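Local coordinates for FdxN element excision controlling factor protein (Anabaena variabilis, PDB 2OKF) that probably binds nucleic acid and takes part in controlling the site-specific excision of the fdxN element during rearrangement of cyanobacterial nitrogen-fixation genes, at residues A15-K18 with Q22-D25; I30-V35 with R88-D93; K61-Q66 with H74-Q79; T103-F108 with V123-Y128. All coordinates share one frame; numbering follows the deposited sequence. Where two conformers were deposited one is given.

In the fold
Along the chain contact 1 closes before contact 2 opens, contact 3 falls within the span that contact 2 bridges, and contact 4 comes last. Contacts 1 and 4 both reach the six-stranded mixed sheet; their centres are about 19 Å apart, and Leu-16 packs on Leu-126 between them. Contacts 2 and 3 share helix 69-90, with centres about 22 Å apart, and both touch the second subunit. Contacts 3 and 4 have centres about 11 Å apart and meet directly, Lys-61 O lying 2.8 Å from Tyr-128 OH. Helix, sheet and subunit interface are thus joined in a single compact domain, consistent with the PD-(D/E)XK nuclease-like clan.

Contact 1: A15-K18 with Q22-D25; sequences ALKK and QITD
Leu-16 and Ile-23 bring their methyl ends together where helix 6-18 faces the strand that follows it in the chain. The close part is small and wholly apolar. Leu-16 CD1 lies 3.9 Å from Ile-23 CD1, and the same isoleucine methyl rests 4.0 Å from Leu-16 CB, so one methyl is seated against both the root and one branch of the leucine. The two side chains lie roughly perpendicular. Ile-23 achieves this with CG1 beside its own backbone N and a second bend at chi2 (-59°), which brings CD1 up against the leucine while CG2 stands anti to the backbone N.

The link is a short helix-to-strand connection in an alpha/beta fold, strand 22-25 being an outermost strand of the mixed sheet within this chain. Thr-24 and Asp-25 both face Ala-48 there, a classic beta bulge in the pairing with strand 47-51. Leu-16 continues inward to Ile-135 and Trp-138 of strand 134-139, and Ile-23 to Ile-47 and Ala-49, so the close side is backed by further apolar residues.

The other side is looser and faces solvent. Lys-17 contributes only its aliphatic stem, Lys-17 CG standing 4.1 Å from Ile-23 CG1. Its chain kinks at chi3 (-72°), and its amine runs off away from the isoleucine. Gln-22, nearest to Lys-17 in backbone register with 6.3 Å from CA to CA, has its CB directed away from the helix.

Contact 2: I30-V35 with R88-D93; sequences ISVGGV and RKVEPD
An apolar valine-on-valine contact joins a tight hairpin to a long helix: Val-32, in the little strand 31-32, meets Val-90 in the weakly bonded last part of helix 69-90. One methyl of Val-90 does nearly all the work. Val-90 CG2 lies 3.7 Å from Val-32 CB and 3.8 Å from Val-32 CG2, the two side chains running antiparallel, alongside each other. Val-32 presents CG2 because that branch stands anti to its backbone N, with CG1 taking the place between N and the carbonyl carbon (chi1 66°). Ile-30 adds a looser flank, its CG2 4.4 Å from the same Val-90 CG2.

The hairpin is a type I' turn from Val-32 to Val-35, with glycines at both corners, where the positive phi angles suit them. Val-32 N bonds to Val-35 O at 2.9 Å. On the helix side Val-32 also touches Ala-86, while Phe-113 of the second subunit packs on it and Pro-114 of that subunit on Val-35, placing the hairpin at the dimer interface.

Carried almost wholly by methyl and methine carbons, the contact rests on the fit of a few methyl groups that are only partly shielded from solvent, with little demand for exact angles.

Contact 3: K61-Q66 with H74-Q79; sequences KSFLKQ and HTALGQ. With EDO (1,2-ethanediol), chain G; EDO (1,2-ethanediol), chain I.
Lys-61 reaches over Ala-76 to the side-chain amide of Gln-79, spanning about one turn of helix 69-90. Its chain starts beside the backbone N, bends at chi2 (-67°) and then runs extended to the amine. This shape lays two of its carbons on one methyl: Lys-61 CG and Lys-61 CE each lie 3.9 Å from Ala-76 CB. Beyond them Lys-61 NZ gives a hydrogen bond of 2.7 Å to Gln-79 OE1, in the carbonyl plane and on a lone pair (140° at the oxygen). Gln-79 meets it with a chain extended beyond CG, in one of its two modelled conformers.

Phe-63 has left-handed backbone angles, and its ring comes in obliquely, CZ 4.4 Å from Ala-76 CB. Phe-63 also touches Glu-72 and Phe-73 of the helix. Lys-61 follows strand 54-60 and stands two places after Glu-59, an arrangement consistent with the E-x-K half of the PD-(D/E)XK motif.

With an alanine here in place of the lysine, Gln-79 OE1 would probably lose its ammonium donor, and its amide would be freer to turn. Two ethanediols, probably from the crystallisation liquor, extend the polar side: Lys-61 NZ donates to O1 of the ethanediol of chain G at 3.2 Å, and Gln-79 NE2 to O1 of the ethanediol of chain I at 3.0 Å. This bonding is consistent with the amide being held in its present rotation, at least in this conformer, chiefly by the lysine.

Contact 4: T103-F108 with V123-Y128; sequences TTYKTF and VKMLVY. With EDO (1,2-ethanediol), chain F.
Tyr-105 lays its ring against Val-127 and Met-125, packing the short helix 102-106 on strand 125-129 of the mixed sheet, in a domain consistent with the PD-(D/E)XK clan. Val-127 CG2 sits over one face of the Tyr-105 ring in a CH-pi contact, 3.9 Å from the centroid and 18° off the normal. The other valine branch, Val-127 CG1, takes the root of the tyrosine, 3.7 Å from Tyr-105 CB. Met-125, a selenomethionine modelled in two conformers, comes to the ring edge instead, its CE 3.8 Å from Tyr-105 CE1. A bend at chi3 (-78°) turns that methyl to the rim in the conformer described, and the selenium makes an oblique Met-aromatic contact.

A glycine at Tyr-105 would probably open a gap over Val-127 and deprive its methyls of their aromatic cover. Farther out, Ile-139 of the neighbouring strand 134-139 touches all three residues. Gln-110 NE2 bonds to Tyr-105 O. Within 103-108, Thr-107 OG1 donates to Thr-103 O at 2.8 Å, tilted 27° from the carbonyl plane. Beside Val-123 an ethanediol, probably from the crystallisation liquor, donates from O2 to Val-123 O at 2.8 Å, and that same O2 lies 3.9 Å from Met-125 CE.

Contact 1: A15-K18 with Q22-D25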
loop_
_atom_site.group_PDB
_atom_site.type_symbol
_atom_site.label_atom_id
_atom_site.label_comp_id
_atom_site.label_asym_id
_atom_site.label_seq_id
_atom_site.Cartn_x
_atom_site.Cartn_y
_atom_site.Cartn_z
ATOM N N ALA A 15 20.194 14.593 6.905
ATOM C CA ALA A 15 20.220 13.790 8.125
ATOM C C ALA A 15 21.100 12.558 7.934
ATOM O O ALA A 15 21.906 12.213 8.788
ATOM C CB ALA A 15 18.838 13.416 8.497
ATOM N N LEU A 16 20.944 11.893 6.786
ATOM C CA LEU A 16 21.781 10.735 6.465
ATOM C C LEU A 16 23.274 11.116 6.450
ATOM O O LEU A 16 24.111 10.432 7.074
ATOM C CB LEU A 16 21.387 10.130 5.106
ATOM C CG LEU A 16 20.116 9.286 5.126
ATOM C CD1 LEU A 16 19.579 9.069 3.720
ATOM C CD2 LEU A 16 20.405 7.977 5.805
ATOM N N LYS A 17 23.612 12.183 5.733
ATOM C CA LYS A 17 25.022 12.560 5.630
ATOM C C LYS A 17 25.622 12.945 6.989
ATOM O O LYS A 17 26.788 12.633 7.249
ATOM C CB LYS A 17 25.163 13.678 4.602
ATOM C CG LYS A 17 24.990 13.130 3.232
ATOM C CD LYS A 17 25.158 14.188 2.172
ATOM C CE LYS A 17 24.012 15.127 2.131
ATOM N NZ LYS A 17 24.335 16.243 1.172
ATOM N N LYS A 18 24.850 13.560 7.866
ATOM C CA LYS A 18 25.344 13.890 9.194
ATOM C C LYS A 18 25.755 12.648 9.990
ATOM O O LYS A 18 26.619 12.716 10.874
ATOM C CB LYS A 18 24.292 14.636 9.996
ATOM C CG LYS A 18 24.111 16.073 9.622
ATOM C CD LYS A 18 23.105 16.707 10.600
ATOM C CE LYS A 18 22.776 18.098 10.205
ATOM N NZ LYS A 18 21.651 18.672 10.985
ATOM N N GLN A 22 26.744 7.677 2.907
ATOM C CA GLN A 22 27.104 8.140 1.583
ATOM C C GLN A 22 25.905 7.910 0.690
ATOM O O GLN A 22 25.424 6.777 0.584
ATOM C CB GLN A 22 28.278 7.315 1.058
ATOM C CG GLN A 22 28.659 7.616 -0.400
ATOM C CD GLN A 22 29.697 6.639 -1.001
ATOM O OE1 GLN A 22 30.218 5.727 -0.324
ATOM N NE2 GLN A 22 29.971 6.816 -2.294
ATOM N N ILE A 23 25.410 8.974 0.077
ATOM C CA ILE A 23 24.326 8.868 -0.853
ATOM C C ILE A 23 24.861 8.356 -2.213
ATOM O O ILE A 23 25.787 8.976 -2.773
ATOM C CB ILE A 23 23.623 10.195 -1.027
ATOM C CG1 ILE A 23 23.224 10.856 0.322
ATOM C CG2 ILE A 23 22.437 10.046 -1.964
ATOM C CD1 ILE A 23 22.348 10.086 1.184
ATOM N N THR A 24 24.337 7.246 -2.739
ATOM C CA THR A 24 24.867 6.695 -3.991
ATOM C C THR A 24 23.954 6.877 -5.195
ATOM O O THR A 24 24.437 6.884 -6.347
ATOM C CB THR A 24 25.240 5.227 -3.826
ATOM O OG1 THR A 24 24.069 4.465 -3.451
ATOM C CG2 THR A 24 26.355 5.104 -2.792
ATOM N N ASP A 25 22.668 7.014 -4.961
ATOM C CA ASP A 25 21.717 7.203 -6.032
ATOM C C ASP A 25 20.520 7.947 -5.506
ATOM O O ASP A 25 20.007 7.717 -4.387
ATOM C CB ASP A 25 21.273 5.873 -6.683
ATOM C CG ASP A 25 22.220 5.401 -7.768
ATOM O OD1 ASP A 25 22.723 6.232 -8.575
ATOM O OD2 ASP A 25 22.458 4.186 -7.826
#

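Contact 2: I30-V35 with R88-D93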
loop_
_atom_site.group_PDB
_atom_site.type_symbol
_atom_site.label_atom_id
_atom_site.label_comp_id
_atom_site.label_asym_id
_atom_site.label_seq_id
_atom_site.Cartn_x
_atom_site.Cartn_y
_atom_site.Cartn_z
ATOM N N ILE A 30 14.228 1.390 -10.032
ATOM C CA ILE A 30 14.056 -0.054 -9.962
ATOM C C ILE A 30 13.171 -0.509 -11.132
ATOM O O ILE A 30 12.046 -0.031 -11.286
ATOM C CB ILE A 30 13.394 -0.463 -8.619
ATOM C CG1 ILE A 30 14.102 0.202 -7.431
ATOM C CG2 ILE A 30 13.385 -2.003 -8.442
ATOM C CD1 ILE A 30 13.376 0.033 -6.115
ATOM N N SER A 31 13.693 -1.408 -11.955
ATOM C CA SER A 31 12.907 -1.987 -13.042
ATOM C C SER A 31 12.919 -3.500 -12.877
ATOM O O SER A 31 13.971 -4.111 -12.812
ATOM C CB SER A 31 13.472 -1.584 -14.402
ATOM O OG SER A 31 13.219 -0.206 -14.654
ATOM N N VAL A 32 11.753 -4.128 -12.768
ATOM C CA VAL A 32 11.761 -5.558 -12.631
ATOM C C VAL A 32 10.414 -6.138 -12.996
ATOM O O VAL A 32 9.370 -5.508 -12.782
ATOM C CB VAL A 32 12.156 -6.022 -11.193
ATOM C CG1 VAL A 32 11.125 -5.618 -10.218
ATOM C CG2 VAL A 32 12.380 -7.545 -11.138
ATOM N N GLY A 33 10.457 -7.320 -13.593
ATOM C CA GLY A 33 9.253 -8.056 -13.888
ATOM C C GLY A 33 8.224 -7.321 -14.695
ATOM O O GLY A 33 7.033 -7.485 -14.459
ATOM N N GLY A 34 8.693 -6.536 -15.671
ATOM C CA GLY A 34 7.808 -5.817 -16.584
ATOM C C GLY A 34 7.326 -4.468 -16.094
ATOM O O GLY A 34 6.518 -3.812 -16.758
ATOM N N VAL A 35 7.816 -4.036 -14.938
ATOM C CA VAL A 35 7.394 -2.775 -14.381
ATOM C C VAL A 35 8.578 -1.888 -13.993
ATOM O O VAL A 35 9.594 -2.366 -13.503
ATOM C CB VAL A 35 6.480 -3.025 -13.139
ATOM C CG1 VAL A 35 6.062 -1.736 -12.506
ATOM C CG2 VAL A 35 5.269 -3.831 -13.559
ATOM N N ARG A 88 14.120 -7.166 -3.233
ATOM C CA ARG A 88 14.526 -8.528 -2.959
ATOM C C ARG A 88 15.044 -9.210 -4.207
ATOM O O ARG A 88 15.979 -9.978 -4.151
ATOM C CB ARG A 88 13.371 -9.401 -2.454
ATOM C CG ARG A 88 13.008 -9.222 -1.100
ATOM C CD ARG A 88 11.955 -10.268 -0.703
ATOM N NE ARG A 88 11.379 -9.728 0.486
ATOM C CZ ARG A 88 10.153 -9.956 0.904
ATOM N NH1 ARG A 88 9.299 -10.764 0.275
ATOM N NH2 ARG A 88 9.788 -9.348 2.038
ATOM N N LYS A 89 14.374 -8.948 -5.330
ATOM C CA LYS A 89 14.654 -9.588 -6.599
ATOM C C LYS A 89 15.623 -8.823 -7.506
ATOM O O LYS A 89 15.956 -9.307 -8.610
ATOM C CB LYS A 89 13.324 -9.830 -7.304
ATOM C CG LYS A 89 12.313 -10.646 -6.462
ATOM C CD LYS A 89 12.698 -12.086 -6.301
ATOM C CE LYS A 89 11.607 -12.877 -5.560
ATOM N NZ LYS A 89 11.572 -12.615 -4.054
ATOM N N VAL A 90 16.153 -7.703 -7.023
ATOM C CA VAL A 90 17.079 -6.885 -7.789
ATOM C C VAL A 90 18.375 -6.553 -7.015
ATOM O O VAL A 90 19.481 -6.711 -7.519
ATOM C CB VAL A 90 16.387 -5.592 -8.258
ATOM C CG1 VAL A 90 17.374 -4.749 -9.045
ATOM C CG2 VAL A 90 15.222 -5.936 -9.144
ATOM N N GLU A 91 18.228 -6.082 -5.783
ATOM C CA GLU A 91 19.361 -5.744 -4.954
ATOM C C GLU A 91 19.051 -6.217 -3.510
ATOM O O GLU A 91 18.694 -5.448 -2.609
ATOM C CB GLU A 91 19.631 -4.244 -5.053
ATOM C CG GLU A 91 21.003 -3.886 -4.605
ATOM C CD GLU A 91 21.330 -2.440 -4.843
ATOM O OE1 GLU A 91 20.379 -1.640 -5.141
ATOM O OE2 GLU A 91 22.541 -2.153 -4.729
ATOM N N PRO A 92 19.191 -7.520 -3.297
ATOM C CA PRO A 92 18.774 -8.119 -2.050
ATOM C C PRO A 92 19.571 -7.747 -0.821
ATOM O O PRO A 92 19.107 -8.031 0.273
ATOM C CB PRO A 92 18.935 -9.623 -2.343
ATOM C CG PRO A 92 19.971 -9.705 -3.361
ATOM C CD PRO A 92 19.724 -8.524 -4.236
ATOM N N ASP A 93 20.715 -7.085 -1.004
ATOM C CA ASP A 93 21.447 -6.610 0.155
ATOM C C ASP A 93 21.091 -5.196 0.560
ATOM O O ASP A 93 21.627 -4.698 1.550
ATOM C CB ASP A 93 22.944 -6.719 -0.097
ATOM C CG ASP A 93 23.389 -8.161 -0.175
ATOM O OD1 ASP A 93 23.085 -8.913 0.776
ATOM O OD2 ASP A 93 24.040 -8.546 -1.162
#

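Contact 3: K61-Q66 with H74-Q79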
loop_
_atom_site.group_PDB
_atom_site.type_symbol
_atom_site.label_atom_id
_atom_site.label_comp_id
_atom_site.label_asym_id
_atom_site.label_seq_id
_atom_site.Cartn_x
_atom_site.Cartn_y
_atom_site.Cartn_z
ATOM N N LYS A 61 8.752 10.170 3.283
ATOM C CA LYS A 61 7.394 10.698 3.480
ATOM C C LYS A 61 7.413 11.867 4.464
ATOM O O LYS A 61 8.243 11.925 5.418
ATOM C CB LYS A 61 6.431 9.608 3.954
ATOM C CG LYS A 61 6.276 8.494 2.934
ATOM C CD LYS A 61 5.591 9.009 1.704
ATOM C CE LYS A 61 5.586 8.005 0.587
ATOM N NZ LYS A 61 4.706 8.435 -0.501
ATOM N N SER A 62 6.552 12.831 4.206
ATOM C CA SER A 62 6.461 14.030 5.055
ATOM C C SER A 62 5.168 14.069 5.869
ATOM O O SER A 62 5.102 14.780 6.865
ATOM C CB SER A 62 6.524 15.252 4.174
ATOM O OG SER A 62 5.508 15.162 3.193
ATOM N N PHE A 63 4.161 13.294 5.449
ATOM C CA PHE A 63 2.893 13.228 6.158
ATOM C C PHE A 63 2.352 14.615 6.462
ATOM O O PHE A 63 2.117 14.983 7.615
ATOM C CB PHE A 63 3.004 12.346 7.417
ATOM C CG PHE A 63 2.985 10.875 7.107
ATOM C CD1 PHE A 63 1.782 10.196 7.020
ATOM C CD2 PHE A 63 4.153 10.186 6.875
ATOM C CE1 PHE A 63 1.757 8.857 6.710
ATOM C CE2 PHE A 63 4.123 8.835 6.551
ATOM C CZ PHE A 63 2.917 8.182 6.476
ATOM N N LEU A 64 2.166 15.375 5.392
ATOM C CA LEU A 64 1.648 16.724 5.512
ATOM C C LEU A 64 0.164 16.710 5.834
ATOM O O LEU A 64 -0.610 15.865 5.358
ATOM C CB LEU A 64 1.897 17.530 4.238
ATOM C CG LEU A 64 3.366 17.806 3.889
ATOM C CD1 LEU A 64 3.414 18.611 2.599
ATOM C CD2 LEU A 64 4.103 18.532 4.993
ATOM N N LYS A 65 -0.219 17.677 6.649
ATOM C CA LYS A 65 -1.609 17.858 7.075
ATOM C C LYS A 65 -2.601 18.094 5.935
ATOM O O LYS A 65 -3.814 18.087 6.163
ATOM C CB LYS A 65 -1.692 19.030 8.052
ATOM C CG LYS A 65 -0.927 18.800 9.354
ATOM N N GLN A 66 -2.102 18.301 4.719
ATOM C CA GLN A 66 -2.970 18.566 3.568
ATOM C C GLN A 66 -3.955 17.411 3.282
ATOM O O GLN A 66 -5.072 17.639 2.816
ATOM C CB GLN A 66 -2.120 18.872 2.331
ATOM N N HIS A 74 -1.840 4.746 3.456
ATOM C CA HIS A 74 -2.160 3.704 2.475
ATOM C C HIS A 74 -1.119 3.691 1.330
ATOM O O HIS A 74 -0.578 2.666 0.945
ATOM C CB HIS A 74 -3.524 3.900 1.811
ATOM C CG HIS A 74 -4.687 3.758 2.721
ATOM N ND1 HIS A 74 -4.803 2.720 3.627
ATOM C CD2 HIS A 74 -5.836 4.475 2.799
ATOM C CE1 HIS A 74 -5.981 2.831 4.233
ATOM N NE2 HIS A 74 -6.636 3.869 3.735
ATOM N N THR A 75 -0.903 4.855 0.734
ATOM C CA THR A 75 0.023 4.934 -0.393
ATOM C C THR A 75 1.454 4.618 0.040
ATOM O O THR A 75 2.175 3.852 -0.615
ATOM C CB THR A 75 -0.071 6.286 -1.058
ATOM O OG1 THR A 75 -1.400 6.463 -1.559
ATOM C CG2 THR A 75 0.922 6.389 -2.209
ATOM N N ALA A 76 1.885 5.179 1.176
ATOM C CA ALA A 76 3.236 4.905 1.673
ATOM C C ALA A 76 3.475 3.411 1.924
ATOM O O ALA A 76 4.562 2.897 1.662
ATOM C CB ALA A 76 3.532 5.681 2.948
ATOM N N LEU A 77 2.467 2.752 2.488
ATOM C CA LEU A 77 2.555 1.335 2.815
ATOM C C LEU A 77 2.628 0.489 1.527
ATOM O O LEU A 77 3.422 -0.444 1.426
ATOM C CB LEU A 77 1.361 0.910 3.672
ATOM C CG LEU A 77 1.335 -0.549 4.084
ATOM C CD1 LEU A 77 2.574 -0.992 4.918
ATOM C CD2 LEU A 77 0.026 -0.792 4.818
ATOM N N GLY A 78 1.753 0.778 0.573
ATOM C CA GLY A 78 1.759 0.058 -0.693
ATOM C C GLY A 78 3.076 0.211 -1.422
ATOM O O GLY A 78 3.641 -0.762 -1.929
ATOM N N GLN A 79 3.561 1.452 -1.463
ATOM C CA GLN A 79 4.879 1.714 -2.039
ATOM C C GLN A 79 5.958 0.906 -1.307
ATOM O O GLN A 79 6.826 0.276 -1.934
ATOM C CB GLN A 79 5.184 3.223 -2.033
ATOM C CG GLN A 79 4.331 4.020 -3.030
ATOM C CD GLN A 79 4.377 5.529 -2.841
ATOM O OE1 GLN A 79 4.709 6.025 -1.770
ATOM N NE2 GLN A 79 3.966 6.265 -3.882
HETATM C C1 EDO G . 5.232 11.249 -2.922
HETATM O O1 EDO G . 5.562 9.888 -3.229
HETATM C C2 EDO G . 5.646 11.549 -1.486
HETATM O O2 EDO G . 4.527 12.066 -0.772
HETATM C C1 EDO I . 4.506 6.175 -7.453
HETATM O O1 EDO I . 3.254 6.496 -6.834
HETATM C C2 EDO I . 4.224 5.694 -8.867
HETATM O O2 EDO I . 5.249 4.806 -9.336
#

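Contact 4: T103-F108 with V123-Y128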
loop_
_atom_site.group_PDB
_atom_site.type_symbol
_atom_site.label_atom_id
_atom_site.label_comp_id
_atom_site.label_asym_id
_atom_site.label_seq_id
_atom_site.Cartn_x
_atom_site.Cartn_y
_atom_site.Cartn_z
ATOM N N THR A 103 7.553 14.070 14.448
ATOM C CA THR A 103 6.203 14.510 14.860
ATOM C C THR A 103 5.156 13.471 14.463
ATOM O O THR A 103 4.285 13.137 15.269
ATOM C CB THR A 103 5.827 15.884 14.317
ATOM O OG1 THR A 103 5.876 15.915 12.893
ATOM C CG2 THR A 103 6.749 16.957 14.916
ATOM N N THR A 104 5.265 12.959 13.244
ATOM C CA THR A 104 4.358 11.925 12.759
ATOM C C THR A 104 4.520 10.635 13.548
ATOM O O THR A 104 3.525 9.963 13.925
ATOM C CB THR A 104 4.677 11.640 11.298
ATOM O OG1 THR A 104 4.737 12.886 10.581
ATOM C CG2 THR A 104 3.627 10.714 10.671
ATOM N N TYR A 105 5.778 10.271 13.787
ATOM C CA TYR A 105 6.112 9.094 14.557
ATOM C C TYR A 105 5.466 9.121 15.958
ATOM O O TYR A 105 4.957 8.125 16.431
ATOM C CB TYR A 105 7.648 8.933 14.677
ATOM C CG TYR A 105 8.033 7.701 15.465
ATOM C CD1 TYR A 105 7.792 6.423 14.961
ATOM C CD2 TYR A 105 8.633 7.822 16.694
ATOM C CE1 TYR A 105 8.119 5.294 15.700
ATOM C CE2 TYR A 105 8.976 6.710 17.441
ATOM C CZ TYR A 105 8.734 5.445 16.928
ATOM O OH TYR A 105 9.087 4.356 17.696
ATOM N N LYS A 106 5.535 10.268 16.613
ATOM C CA LYS A 106 5.031 10.434 17.984
ATOM C C LYS A 106 3.525 10.542 18.076
ATOM O O LYS A 106 2.989 10.407 19.169
ATOM C CB LYS A 106 5.673 11.652 18.648
ATOM C CG LYS A 106 7.164 11.494 18.881
ATOM C CD LYS A 106 7.814 12.759 19.437
ATOM C CE LYS A 106 7.515 12.986 20.878
ATOM N NZ LYS A 106 8.388 14.101 21.305
ATOM N N THR A 107 2.863 10.804 16.951
ATOM C CA THR A 107 1.423 10.976 16.928
ATOM C C THR A 107 0.747 9.826 16.180
ATOM O O THR A 107 0.347 8.827 16.811
ATOM C CB THR A 107 1.052 12.361 16.389
ATOM O OG1 THR A 107 1.564 12.576 15.066
ATOM C CG2 THR A 107 1.623 13.414 17.292
ATOM N N PHE A 108 0.659 9.931 14.857
ATOM C CA PHE A 108 -0.005 8.924 14.053
ATOM C C PHE A 108 0.526 7.535 14.328
ATOM O O PHE A 108 -0.237 6.583 14.485
ATOM C CB PHE A 108 0.149 9.268 12.575
ATOM C CG PHE A 108 -0.539 8.296 11.646
ATOM C CD1 PHE A 108 -1.900 8.296 11.557
ATOM C CD2 PHE A 108 0.174 7.379 10.891
ATOM C CE1 PHE A 108 -2.547 7.381 10.707
ATOM C CE2 PHE A 108 -0.470 6.481 10.063
ATOM C CZ PHE A 108 -1.837 6.514 9.960
ATOM N N VAL A 123 7.571 -3.136 8.625
ATOM C CA VAL A 123 7.885 -1.866 8.010
ATOM C C VAL A 123 8.985 -1.167 8.817
ATOM O O VAL A 123 8.714 -0.446 9.802
ATOM C CB VAL A 123 6.668 -0.975 7.840
ATOM C CG1 VAL A 123 7.081 0.320 7.113
ATOM C CG2 VAL A 123 5.562 -1.718 7.053
ATOM N N LYS A 124 10.219 -1.322 8.355
ATOM C CA LYS A 124 11.357 -0.680 8.978
ATOM C C LYS A 124 11.266 0.820 8.766
ATOM O O LYS A 124 10.865 1.274 7.688
ATOM C CB LYS A 124 12.636 -1.229 8.373
ATOM C CG LYS A 124 12.841 -2.701 8.617
ATOM C CD LYS A 124 14.143 -3.177 7.954
ATOM C CE LYS A 124 14.428 -4.677 8.127
ATOM N NZ LYS A 124 14.937 -4.952 9.491
HETATM N N MSE A 125 11.696 1.587 9.774
HETATM C CA MSE A 125 11.534 3.025 9.732
HETATM C C MSE A 125 12.817 3.784 10.055
HETATM O O MSE A 125 13.634 3.335 10.875
HETATM C CB MSE A 125 10.407 3.450 10.716
HETATM C CG MSE A 125 9.028 2.855 10.368
HETATM SE SE MSE A 125 7.720 3.613 11.639
HETATM C CE MSE A 125 8.123 2.578 13.022
ATOM N N LEU A 126 12.933 4.943 9.432
ATOM C CA LEU A 126 13.987 5.922 9.717
ATOM C C LEU A 126 13.199 7.125 10.232
ATOM O O LEU A 126 12.508 7.794 9.473
ATOM C CB LEU A 126 14.794 6.280 8.476
ATOM C CG LEU A 126 15.966 7.240 8.561
ATOM C CD1 LEU A 126 16.580 7.434 7.156
ATOM C CD2 LEU A 126 15.616 8.566 9.119
ATOM N N VAL A 127 13.295 7.395 11.543
ATOM C CA VAL A 127 12.573 8.521 12.134
ATOM C C VAL A 127 13.546 9.687 12.181
ATOM O O VAL A 127 14.644 9.589 12.759
ATOM C CB VAL A 127 12.096 8.202 13.549
ATOM C CG1 VAL A 127 11.288 9.311 14.098
ATOM C CG2 VAL A 127 11.224 6.917 13.545
ATOM N N TYR A 128 13.146 10.755 11.522
ATOM C CA TYR A 128 14.003 11.952 11.390
ATOM C C TYR A 128 13.327 13.183 11.934
ATOM O O TYR A 128 12.138 13.315 11.880
ATOM C CB TYR A 128 14.442 12.180 9.946
ATOM C CG TYR A 128 13.371 12.517 8.952
ATOM C CD1 TYR A 128 12.543 11.540 8.390
ATOM C CD2 TYR A 128 13.174 13.827 8.525
ATOM C CE1 TYR A 128 11.600 11.866 7.500
ATOM C CE2 TYR A 128 12.210 14.167 7.649
ATOM C CZ TYR A 128 11.412 13.183 7.101
ATOM O OH TYR A 128 10.439 13.516 6.174
HETATM C C1 EDO F . 9.852 -3.339 11.825
HETATM O O1 EDO F . 9.628 -4.765 11.892
HETATM C C2 EDO F . 8.655 -2.643 12.436
HETATM O O2 EDO F . 8.868 -1.213 12.506
#